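Local coordinates for putative uncharacterized protein (Emericella nidulans, PDB 3PGB) that is a copper- and calcium-binding topaquinone enzyme that probably oxidises primary amines, its quinone cofactor being made from one of its own tyrosines, at residues F167-K172 with S658-N663; D533-F538 with A639-Y644; S675-G680 with V689-L694. One frame throughout, in Å; residues are numbered along the deposited sequence.

Contact 1: residues F167-K172 with S658-N663; sequences FPYTRK and SAHPYN
Y169 and H660 meet as a T-shaped pair, the imidazole edge set against the face of the phenol ring. The planes stand 81° apart. Ring centroids are separated by 5.0 Å. The tightest approach is H660 CD2 to Y169 CE1, at 3.5 Å, and H660 NE2 lies over the same face, a little farther off. The imidazole gets there because its CG swings anti to the backbone N (chi1 -172°). P168 CG lies over the other face of the phenol, toward its rim, so the ring is held between proline and histidine.

The closely packed part is small, and away from it the loop 167-172 loosens toward solvent. F167 and K172 are exposed, and K172 curls back so that NZ donates to Y169 O at 2.7 Å and also to the carbonyl of E166, a long flexible chain closing its own loop. R171 instead reaches D666 in a salt bridge.

The contact ties a loop of the small antiparallel sheet built from strands 102-110 to 176-178 to a loop of the enzyme domain. Histidine suits the place because both ring nitrogens are used: Y662 N donates to H660 ND1 at 3.1 Å, nearly straight (N-H...N angle 164°), within the turn from H660 to N663, while NE2 is hydrogen-bonded to D148 OD1. With ND1 accepting, NE2 probably carries the proton, and the aspartate would polarise the imidazole edge that faces the electron-rich phenol.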
loop_
_atom_site.group_PDB
_atom_site.type_symbol
_atom_site.label_atom_id
_atom_site.label_comp_id
_atom_site.label_asym_id
_atom_site.label_seq_id
_atom_site.Cartn_x
_atom_site.Cartn_y
_atom_site.Cartn_z
ATOM N N PHE A 167 -29.296 -6.899 -25.589
ATOM C CA PHE A 167 -28.846 -5.509 -25.604
ATOM C C PHE A 167 -27.492 -5.337 -24.907
ATOM O O PHE A 167 -26.575 -4.762 -25.490
ATOM C CB PHE A 167 -29.919 -4.598 -24.976
ATOM C CG PHE A 167 -29.633 -3.123 -25.103
ATOM C CD1 PHE A 167 -29.323 -2.360 -23.980
ATOM C CD2 PHE A 167 -29.691 -2.492 -26.342
ATOM C CE1 PHE A 167 -29.074 -0.986 -24.090
ATOM C CE2 PHE A 167 -29.438 -1.117 -26.462
ATOM C CZ PHE A 167 -29.129 -0.365 -25.329
ATOM N N PRO A 168 -27.349 -5.862 -23.674
ATOM C CA PRO A 168 -26.118 -5.628 -22.909
ATOM C C PRO A 168 -24.984 -6.642 -23.152
ATOM O O PRO A 168 -24.042 -6.703 -22.362
ATOM C CB PRO A 168 -26.609 -5.717 -21.461
ATOM C CG PRO A 168 -27.707 -6.720 -21.512
ATOM C CD PRO A 168 -28.307 -6.675 -22.903
ATOM N N TYR A 169 -25.070 -7.422 -24.226
ATOM C CA TYR A 169 -24.012 -8.361 -24.578
ATOM C C TYR A 169 -23.480 -8.048 -25.973
ATOM O O TYR A 169 -24.213 -7.534 -26.820
ATOM C CB TYR A 169 -24.529 -9.801 -24.498
ATOM C CG TYR A 169 -25.389 -10.082 -23.281
ATOM C CD1 TYR A 169 -24.962 -9.742 -22.000
ATOM C CD2 TYR A 169 -26.631 -10.685 -23.412
ATOM C CE1 TYR A 169 -25.763 -9.997 -20.883
ATOM C CE2 TYR A 169 -27.429 -10.943 -22.309
ATOM C CZ TYR A 169 -26.993 -10.608 -21.051
ATOM O OH TYR A 169 -27.805 -10.877 -19.971
ATOM N N THR A 170 -22.202 -8.353 -26.203
ATOM C CA THR A 170 -21.550 -8.069 -27.489
ATOM C C THR A 170 -21.868 -9.168 -28.509
ATOM O O THR A 170 -22.051 -8.892 -29.696
ATOM C CB THR A 170 -20.012 -7.886 -27.333
ATOM O OG1 THR A 170 -19.381 -9.139 -27.050
ATOM C CG2 THR A 170 -19.700 -6.913 -26.215
ATOM N N ARG A 171 -21.931 -10.410 -28.039
ATOM C CA ARG A 171 -22.509 -11.506 -28.813
ATOM C C ARG A 171 -24.003 -11.247 -29.008
ATOM O O ARG A 171 -24.725 -10.964 -28.051
ATOM C CB ARG A 171 -22.288 -12.836 -28.094
ATOM C CG ARG A 171 -23.091 -14.014 -28.631
ATOM C CD ARG A 171 -22.451 -15.339 -28.220
ATOM N NE ARG A 171 -23.307 -16.496 -28.485
ATOM C CZ ARG A 171 -22.897 -17.765 -28.456
ATOM N NH1 ARG A 171 -21.637 -18.069 -28.168
ATOM N NH2 ARG A 171 -23.757 -18.744 -28.713
ATOM N N LYS A 172 -24.462 -11.341 -30.251
ATOM C CA LYS A 172 -25.864 -11.097 -30.569
ATOM C C LYS A 172 -26.537 -12.409 -30.993
ATOM O O LYS A 172 -26.662 -12.706 -32.179
ATOM C CB LYS A 172 -25.982 -10.019 -31.650
ATOM C CG LYS A 172 -25.330 -8.685 -31.278
ATOM C CD LYS A 172 -25.996 -8.022 -30.083
ATOM C CE LYS A 172 -25.430 -6.628 -29.839
ATOM N NZ LYS A 172 -25.799 -6.063 -28.498
ATOM N N SER A 658 -18.064 -5.586 -18.090
ATOM C CA SER A 658 -16.927 -6.042 -18.883
ATOM C C SER A 658 -16.920 -7.559 -19.085
ATOM O O SER A 658 -16.132 -8.068 -19.885
ATOM C CB SER A 658 -15.614 -5.626 -18.225
ATOM O OG SER A 658 -15.513 -6.126 -16.906
ATOM N N ALA A 659 -17.776 -8.280 -18.358
ATOM C CA ALA A 659 -17.833 -9.735 -18.461
ATOM C C ALA A 659 -19.261 -10.280 -18.464
ATOM O O ALA A 659 -20.236 -9.532 -18.375
ATOM C CB ALA A 659 -17.044 -10.362 -17.333
ATOM N N HIS A 660 -19.347 -11.601 -18.600
ATOM C CA HIS A 660 -20.576 -12.355 -18.461
ATOM C C HIS A 660 -20.211 -13.664 -17.777
ATOM O O HIS A 660 -19.150 -14.229 -18.066
ATOM C CB HIS A 660 -21.172 -12.633 -19.829
ATOM C CG HIS A 660 -22.535 -13.246 -19.787
ATOM N ND1 HIS A 660 -22.745 -14.573 -19.478
ATOM C CD2 HIS A 660 -23.756 -12.718 -20.034
ATOM C CE1 HIS A 660 -24.040 -14.834 -19.528
ATOM N NE2 HIS A 660 -24.675 -13.723 -19.861
ATOM N N PRO A 661 -21.076 -14.157 -16.864
ATOM C CA PRO A 661 -20.763 -15.367 -16.101
ATOM C C PRO A 661 -20.437 -16.598 -16.939
ATOM O O PRO A 661 -19.613 -17.413 -16.521
ATOM C CB PRO A 661 -22.044 -15.622 -15.303
ATOM C CG PRO A 661 -22.675 -14.320 -15.184
ATOM C CD PRO A 661 -22.368 -13.581 -16.443
ATOM N N TYR A 662 -21.083 -16.732 -18.094
ATOM C CA TYR A 662 -20.900 -17.904 -18.950
ATOM C C TYR A 662 -19.981 -17.645 -20.142
ATOM O O TYR A 662 -20.088 -18.341 -21.163
ATOM C CB TYR A 662 -22.262 -18.428 -19.451
ATOM C CG TYR A 662 -23.299 -18.631 -18.373
ATOM C CD1 TYR A 662 -22.968 -19.218 -17.156
ATOM C CD2 TYR A 662 -24.616 -18.255 -18.579
ATOM C CE1 TYR A 662 -23.925 -19.400 -16.158
ATOM C CE2 TYR A 662 -25.580 -18.431 -17.592
ATOM C CZ TYR A 662 -25.228 -19.002 -16.387
ATOM O OH TYR A 662 -26.183 -19.183 -15.417
ATOM N N ASN A 663 -19.079 -16.664 -20.029
ATOM C CA ASN A 663 -17.991 -16.532 -21.009
ATOM C C ASN A 663 -17.203 -17.854 -21.089
ATOM O O ASN A 663 -16.763 -18.263 -22.159
ATOM C CB ASN A 663 -17.039 -15.371 -20.659
ATOM C CG ASN A 663 -17.572 -13.984 -21.082
ATOM O OD1 ASN A 663 -18.682 -13.841 -21.600
ATOM N ND2 ASN A 663 -16.761 -12.961 -20.849
#

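Contact 2: residues D533-F538 with A639-Y644; sequences DHVLNF and AHWAEY. With CU (copper (II) ion), chain D.
W641 turns its CG between its backbone N and carbonyl carbon (chi1 50°), laying the indole against strand 532-542, while N537 has CG anti to its backbone N (chi1 -166°), which carries the amide past the ring toward S658 and N693. The strand backbone itself directs N537 CB to the turn, and this carbon sits over one indole face near the rim, 3.5 Å from W641 CE3. Amide and indole planes lie 37° apart. The methyls A639 CB and A642 CB lie over the opposite face, also toward its rim. Small side chains suit that side because the turn folds closely back on its own tryptophan. At the edge, V535 CG1 packs on W641 CZ3 at 3.6 Å, and V535 O lies in the indole plane, 3.5 Å from W641 CH2.

V535 and N537 point to the turn, whereas H534, on the same strand, binds copper through NE2 at 2.1 Å; H532 and H698 complete the histidine set, with a more distant water at 2.5 Å.

The chemistry across the contact is mostly apolar, with one backbone carbonyl, V535 O, against the indole C-H edge. The buried amide of N537 finds its polar partners elsewhere, OD1 with S658 OG and ND2 with N693 OD1.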
loop_
_atom_site.group_PDB
_atom_site.type_symbol
_atom_site.label_atom_id
_atom_site.label_comp_id
_atom_site.label_asym_id
_atom_site.label_seq_id
_atom_site.Cartn_x
_atom_site.Cartn_y
_atom_site.Cartn_z
ATOM N N ASP A 533 -2.058 -15.970 -11.460
ATOM C CA ASP A 533 -2.323 -14.537 -11.430
ATOM C C ASP A 533 -3.757 -14.293 -10.967
ATOM O O ASP A 533 -4.704 -14.890 -11.492
ATOM C CB ASP A 533 -2.126 -13.907 -12.811
ATOM C CG ASP A 533 -0.667 -13.588 -13.124
ATOM O OD1 ASP A 533 0.229 -13.843 -12.283
ATOM O OD2 ASP A 533 -0.423 -13.070 -14.236
ATOM N N HIS A 534 -3.903 -13.434 -9.965
ATOM C CA HIS A 534 -5.198 -12.902 -9.600
ATOM C C HIS A 534 -5.358 -11.616 -10.382
ATOM O O HIS A 534 -4.493 -10.735 -10.309
ATOM C CB HIS A 534 -5.265 -12.563 -8.115
ATOM C CG HIS A 534 -5.260 -13.753 -7.212
ATOM N ND1 HIS A 534 -6.394 -14.485 -6.942
ATOM C CD2 HIS A 534 -4.266 -14.312 -6.486
ATOM C CE1 HIS A 534 -6.094 -15.456 -6.100
ATOM N NE2 HIS A 534 -4.809 -15.372 -5.806
ATOM N N VAL A 535 -6.442 -11.505 -11.140
ATOM C CA VAL A 535 -6.776 -10.241 -11.777
ATOM C C VAL A 535 -8.256 -10.019 -11.550
ATOM O O VAL A 535 -9.070 -10.863 -11.917
ATOM C CB VAL A 535 -6.455 -10.227 -13.292
ATOM C CG1 VAL A 535 -6.649 -8.833 -13.853
ATOM C CG2 VAL A 535 -5.036 -10.703 -13.557
ATOM N N LEU A 536 -8.587 -8.899 -10.912
ATOM C CA LEU A 536 -9.971 -8.569 -10.598
ATOM C C LEU A 536 -10.313 -7.236 -11.233
ATOM O O LEU A 536 -9.670 -6.235 -10.943
ATOM C CB LEU A 536 -10.181 -8.513 -9.084
ATOM C CG LEU A 536 -9.933 -9.832 -8.338
ATOM C CD1 LEU A 536 -8.500 -9.924 -7.853
ATOM C CD2 LEU A 536 -10.894 -9.978 -7.168
ATOM N N ASN A 537 -11.320 -7.233 -12.106
ATOM C CA ASN A 537 -11.679 -6.040 -12.890
ATOM C C ASN A 537 -12.758 -5.237 -12.198
ATOM O O ASN A 537 -13.741 -5.801 -11.731
ATOM C CB ASN A 537 -12.164 -6.425 -14.295
ATOM C CG ASN A 537 -12.213 -5.232 -15.248
ATOM O OD1 ASN A 537 -13.288 -4.816 -15.704
ATOM N ND2 ASN A 537 -11.048 -4.672 -15.547
ATOM N N PHE A 538 -12.575 -3.920 -12.156
ATOM C CA PHE A 538 -13.532 -3.014 -11.531
ATOM C C PHE A 538 -13.984 -1.954 -12.521
ATOM O O PHE A 538 -13.161 -1.390 -13.242
ATOM C CB PHE A 538 -12.900 -2.337 -10.317
ATOM C CG PHE A 538 -12.790 -3.225 -9.110
ATOM C CD1 PHE A 538 -11.702 -4.062 -8.947
ATOM C CD2 PHE A 538 -13.766 -3.208 -8.133
ATOM C CE1 PHE A 538 -11.595 -4.877 -7.829
ATOM C CE2 PHE A 538 -13.668 -4.020 -7.014
ATOM C CZ PHE A 538 -12.587 -4.854 -6.862
ATOM N N ALA A 639 -11.618 -13.343 -21.428
ATOM C CA ALA A 639 -11.215 -12.361 -20.414
ATOM C C ALA A 639 -10.205 -11.363 -20.976
ATOM O O ALA A 639 -9.079 -11.263 -20.489
ATOM C CB ALA A 639 -10.639 -13.071 -19.211
ATOM N N HIS A 640 -10.609 -10.620 -22.004
ATOM C CA HIS A 640 -9.703 -9.657 -22.641
ATOM C C HIS A 640 -9.426 -8.428 -21.781
ATOM O O HIS A 640 -8.518 -7.654 -22.072
ATOM C CB HIS A 640 -10.246 -9.214 -23.999
ATOM C CG HIS A 640 -9.957 -10.174 -25.107
ATOM N ND1 HIS A 640 -8.676 -10.540 -25.456
ATOM C CD2 HIS A 640 -10.780 -10.815 -25.969
ATOM C CE1 HIS A 640 -8.724 -11.382 -26.473
ATOM N NE2 HIS A 640 -9.990 -11.565 -26.802
ATOM N N TRP A 641 -10.235 -8.237 -20.747
ATOM C CA TRP A 641 -10.048 -7.138 -19.802
ATOM C C TRP A 641 -8.820 -7.359 -18.918
ATOM O O TRP A 641 -8.297 -6.409 -18.336
ATOM C CB TRP A 641 -11.291 -6.975 -18.922
ATOM C CG TRP A 641 -11.742 -8.254 -18.314
ATOM C CD1 TRP A 641 -12.715 -9.076 -18.782
ATOM C CD2 TRP A 641 -11.209 -8.884 -17.151
ATOM N NE1 TRP A 641 -12.837 -10.176 -17.978
ATOM C CE2 TRP A 641 -11.920 -10.084 -16.966
ATOM C CE3 TRP A 641 -10.206 -8.547 -16.236
ATOM C CZ2 TRP A 641 -11.663 -10.947 -15.905
ATOM C CZ3 TRP A 641 -9.957 -9.404 -15.179
ATOM C CH2 TRP A 641 -10.680 -10.589 -15.024
ATOM N N ALA A 642 -8.368 -8.603 -18.813
ATOM C CA ALA A 642 -7.225 -8.938 -17.962
ATOM C C ALA A 642 -5.879 -8.521 -18.557
ATOM O O ALA A 642 -4.853 -8.680 -17.905
ATOM C CB ALA A 642 -7.215 -10.428 -17.659
ATOM N N GLU A 643 -5.869 -7.976 -19.770
ATOM C CA GLU A 643 -4.613 -7.773 -20.499
ATOM C C GLU A 643 -3.902 -6.438 -20.245
ATOM O O GLU A 643 -2.761 -6.272 -20.674
ATOM C CB GLU A 643 -4.854 -7.955 -21.995
ATOM C CG GLU A 643 -5.458 -9.320 -22.335
ATOM C CD GLU A 643 -5.726 -9.503 -23.811
ATOM O OE1 GLU A 643 -5.453 -8.573 -24.604
ATOM O OE2 GLU A 643 -6.211 -10.596 -24.172
ATOM N N TYR A 644 -4.572 -5.493 -19.578
ATOM C CA TYR A 644 -3.980 -4.190 -19.237
ATOM C C TYR A 644 -4.420 -3.725 -17.838
ATOM O O TYR A 644 -5.432 -4.186 -17.312
ATOM C CB TYR A 644 -4.356 -3.124 -20.282
ATOM C CG TYR A 644 -3.909 -3.440 -21.694
ATOM C CD1 TYR A 644 -2.772 -2.847 -22.239
ATOM C CD2 TYR A 644 -4.629 -4.335 -22.491
ATOM C CE1 TYR A 644 -2.359 -3.140 -23.536
ATOM C CE2 TYR A 644 -4.221 -4.636 -23.782
ATOM C CZ TYR A 644 -3.084 -4.040 -24.295
ATOM O OH TYR A 644 -2.678 -4.338 -25.575
HETATM CU CU CU D . -3.385 -16.558 -4.845
HETATM O O HOH W 1 -4.782 -18.028 -3.416
#

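Contact 3: residues S675-G680 with V689-L694; sequences STFFNG and VVWLNL. With CA (calcium ion), chain E.
One of the two calcium sites of this copper amine oxidase lies at the edge of the beta-sandwich of the catalytic domain, and loop 675-680 ties it to strand 686-698. F677 does both jobs. Its carbonyl O binds the calcium at 2.3 Å, and its ring turns inward to W691. N679 belongs to the same site, E584 and E681 add carboxylate oxygens, and two waters stand at 2.4 Å from the ion. The ligand set is all oxygen, as a hard cation such as calcium prefers, and the acidic groups would help to balance its charge.

The inward half is aromatic. F677 and W691 form an offset edge-to-face pair: the edge of the phenylalanine points to the six-membered ring of the indole, with centroids 5.9 Å apart and planes at 62°. The touch is narrow, carried by F677 CE2 and W691 CZ2 at 3.9 Å, and W691 CZ2 lies near the plane of the phenyl ring. F677 puts its CG anti to its carbonyl carbon (chi1 -76°), which sends the ring to the strand while the carbonyl stays with the metal. Phenylalanine suits such a place because the backbone supplies the ligand and the apolar ring remains for the interior, where it also meets the ring of F674.

F678 N donates to S675 O at the end of the short 3-10 segment, and F678 makes a cation-pi contact with R588. Tryptophan suits its strand position because its benzo rim can meet F677 while NE1 is hydrogen-bonded to T649 OG1. On the indole face opposite F677, V689 CG1 sits 3.5 Å above the ring plane, toward the rim.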
loop_
_atom_site.group_PDB
_atom_site.type_symbol
_atom_site.label_atom_id
_atom_site.label_comp_id
_atom_site.label_asym_id
_atom_site.label_seq_id
_atom_site.Cartn_x
_atom_site.Cartn_y
_atom_site.Cartn_z
ATOM N N SER A 675 -12.833 -7.074 -25.798
ATOM C CA SER A 675 -12.085 -6.502 -26.943
ATOM C C SER A 675 -12.930 -5.638 -27.872
ATOM O O SER A 675 -12.442 -4.641 -28.405
ATOM C CB SER A 675 -11.431 -7.597 -27.792
ATOM O OG SER A 675 -10.230 -8.024 -27.192
ATOM N N THR A 676 -14.186 -6.036 -28.056
ATOM C CA THR A 676 -15.083 -5.409 -29.024
ATOM C C THR A 676 -15.591 -4.042 -28.558
ATOM O O THR A 676 -16.209 -3.319 -29.329
ATOM C CB THR A 676 -16.294 -6.334 -29.339
ATOM O OG1 THR A 676 -17.147 -6.428 -28.194
ATOM C CG2 THR A 676 -15.823 -7.744 -29.733
ATOM N N PHE A 677 -15.324 -3.689 -27.301
ATOM C CA PHE A 677 -15.642 -2.352 -26.778
ATOM C C PHE A 677 -14.811 -1.272 -27.468
ATOM O O PHE A 677 -15.203 -0.106 -27.479
ATOM C CB PHE A 677 -15.364 -2.266 -25.269
ATOM C CG PHE A 677 -16.387 -2.950 -24.392
ATOM C CD1 PHE A 677 -17.180 -4.005 -24.859
ATOM C CD2 PHE A 677 -16.522 -2.553 -23.060
ATOM C CE1 PHE A 677 -18.101 -4.629 -24.018
ATOM C CE2 PHE A 677 -17.433 -3.168 -22.217
ATOM C CZ PHE A 677 -18.229 -4.212 -22.698
ATOM N N PHE A 678 -13.660 -1.664 -28.018
ATOM C CA PHE A 678 -12.696 -0.720 -28.587
ATOM C C PHE A 678 -12.848 -0.621 -30.105
ATOM O O PHE A 678 -12.299 -1.433 -30.862
ATOM C CB PHE A 678 -11.276 -1.115 -28.171
ATOM C CG PHE A 678 -11.099 -1.166 -26.684
ATOM C CD1 PHE A 678 -10.666 -0.044 -25.981
ATOM C CD2 PHE A 678 -11.436 -2.310 -25.976
ATOM C CE1 PHE A 678 -10.543 -0.078 -24.596
ATOM C CE2 PHE A 678 -11.316 -2.352 -24.600
ATOM C CZ PHE A 678 -10.866 -1.234 -23.905
ATOM N N ASN A 679 -13.621 0.385 -30.518
ATOM C CA ASN A 679 -13.942 0.649 -31.918
ATOM C C ASN A 679 -13.745 2.130 -32.235
ATOM O O ASN A 679 -14.606 2.774 -32.838
ATOM C CB ASN A 679 -15.385 0.208 -32.234
ATOM C CG ASN A 679 -16.421 0.923 -31.380
ATOM O OD1 ASN A 679 -16.118 1.381 -30.275
ATOM N ND2 ASN A 679 -17.647 1.020 -31.885
ATOM N N GLY A 680 -12.609 2.666 -31.793
ATOM C CA GLY A 680 -12.148 3.998 -32.201
ATOM C C GLY A 680 -13.002 5.200 -31.829
ATOM O O GLY A 680 -12.852 6.262 -32.429
ATOM N N VAL A 689 -15.798 5.483 -19.277
ATOM C CA VAL A 689 -15.755 4.537 -18.174
ATOM C C VAL A 689 -14.316 4.072 -18.034
ATOM O O VAL A 689 -13.693 3.663 -19.017
ATOM C CB VAL A 689 -16.646 3.315 -18.446
ATOM C CG1 VAL A 689 -16.583 2.337 -17.281
ATOM C CG2 VAL A 689 -18.060 3.745 -18.701
ATOM N N VAL A 690 -13.778 4.153 -16.823
ATOM C CA VAL A 690 -12.449 3.641 -16.544
ATOM C C VAL A 690 -12.591 2.241 -15.957
ATOM O O VAL A 690 -13.241 2.057 -14.936
ATOM C CB VAL A 690 -11.693 4.555 -15.582
ATOM C CG1 VAL A 690 -10.275 4.035 -15.351
ATOM C CG2 VAL A 690 -11.666 5.972 -16.128
ATOM N N TRP A 691 -12.002 1.262 -16.639
ATOM C CA TRP A 691 -11.995 -0.127 -16.198
ATOM C C TRP A 691 -10.631 -0.433 -15.573
ATOM O O TRP A 691 -9.610 -0.361 -16.250
ATOM C CB TRP A 691 -12.252 -1.064 -17.387
ATOM C CG TRP A 691 -13.471 -0.726 -18.189
ATOM C CD1 TRP A 691 -13.546 0.140 -19.239
ATOM C CD2 TRP A 691 -14.790 -1.250 -18.012
ATOM N NE1 TRP A 691 -14.831 0.192 -19.725
ATOM C CE2 TRP A 691 -15.614 -0.653 -18.988
ATOM C CE3 TRP A 691 -15.358 -2.166 -17.124
ATOM C CZ2 TRP A 691 -16.974 -0.943 -19.100
ATOM C CZ3 TRP A 691 -16.709 -2.453 -17.238
ATOM C CH2 TRP A 691 -17.500 -1.845 -18.220
ATOM N N LEU A 692 -10.620 -0.772 -14.286
ATOM C CA LEU A 692 -9.373 -0.950 -13.531
ATOM C C LEU A 692 -9.182 -2.385 -13.088
ATOM O O LEU A 692 -10.126 -3.014 -12.604
ATOM C CB LEU A 692 -9.382 -0.077 -12.276
ATOM C CG LEU A 692 -9.501 1.423 -12.486
ATOM C CD1 LEU A 692 -9.721 2.090 -11.145
ATOM C CD2 LEU A 692 -8.261 1.970 -13.196
ATOM N N ASN A 693 -7.959 -2.893 -13.237
ATOM C CA ASN A 693 -7.598 -4.192 -12.682
ATOM C C ASN A 693 -6.831 -4.058 -11.372
ATOM O O ASN A 693 -5.820 -3.354 -11.299
ATOM C CB ASN A 693 -6.765 -5.007 -13.677
ATOM C CG ASN A 693 -7.611 -5.670 -14.750
ATOM O OD1 ASN A 693 -8.746 -6.080 -14.501
ATOM N ND2 ASN A 693 -7.055 -5.791 -15.948
ATOM N N LEU A 694 -7.336 -4.710 -10.331
ATOM C CA LEU A 694 -6.524 -5.031 -9.176
ATOM C C LEU A 694 -6.022 -6.444 -9.427
ATOM O O LEU A 694 -6.683 -7.218 -10.121
ATOM C CB LEU A 694 -7.339 -4.955 -7.885
ATOM C CG LEU A 694 -8.046 -3.632 -7.566
ATOM C CD1 LEU A 694 -8.508 -3.634 -6.118
ATOM C CD2 LEU A 694 -7.176 -2.432 -7.830
HETATM CA CA CA E . -16.424 1.781 -27.983
HETATM O O HOH W 2 -18.261 0.334 -28.352
HETATM O O HOH W 3 -17.413 1.686 -25.761
#

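Contacts 2 and 3 share a sheet: strands 532-542 and 686-698 are antiparallel neighbours, and F538 N is hydrogen-bonded to L692 O. Contact 2 lies deepest, about 11 Å from the chain centre, and holds the strand that carries the copper ligand H534; the centres of contacts 1 and 3 lie about 18 Å out, where the meeting rings are still buried but their loops reach solvent. Each outer contact depends on one aromatic pair, polar through histidine in contact 1 and purely apolar in contact 3, whereas contact 2 packs aliphatic groups on an indole. Contacts 1 and 3 also touch directly, S658 CB packing on W691 and T170 on F677.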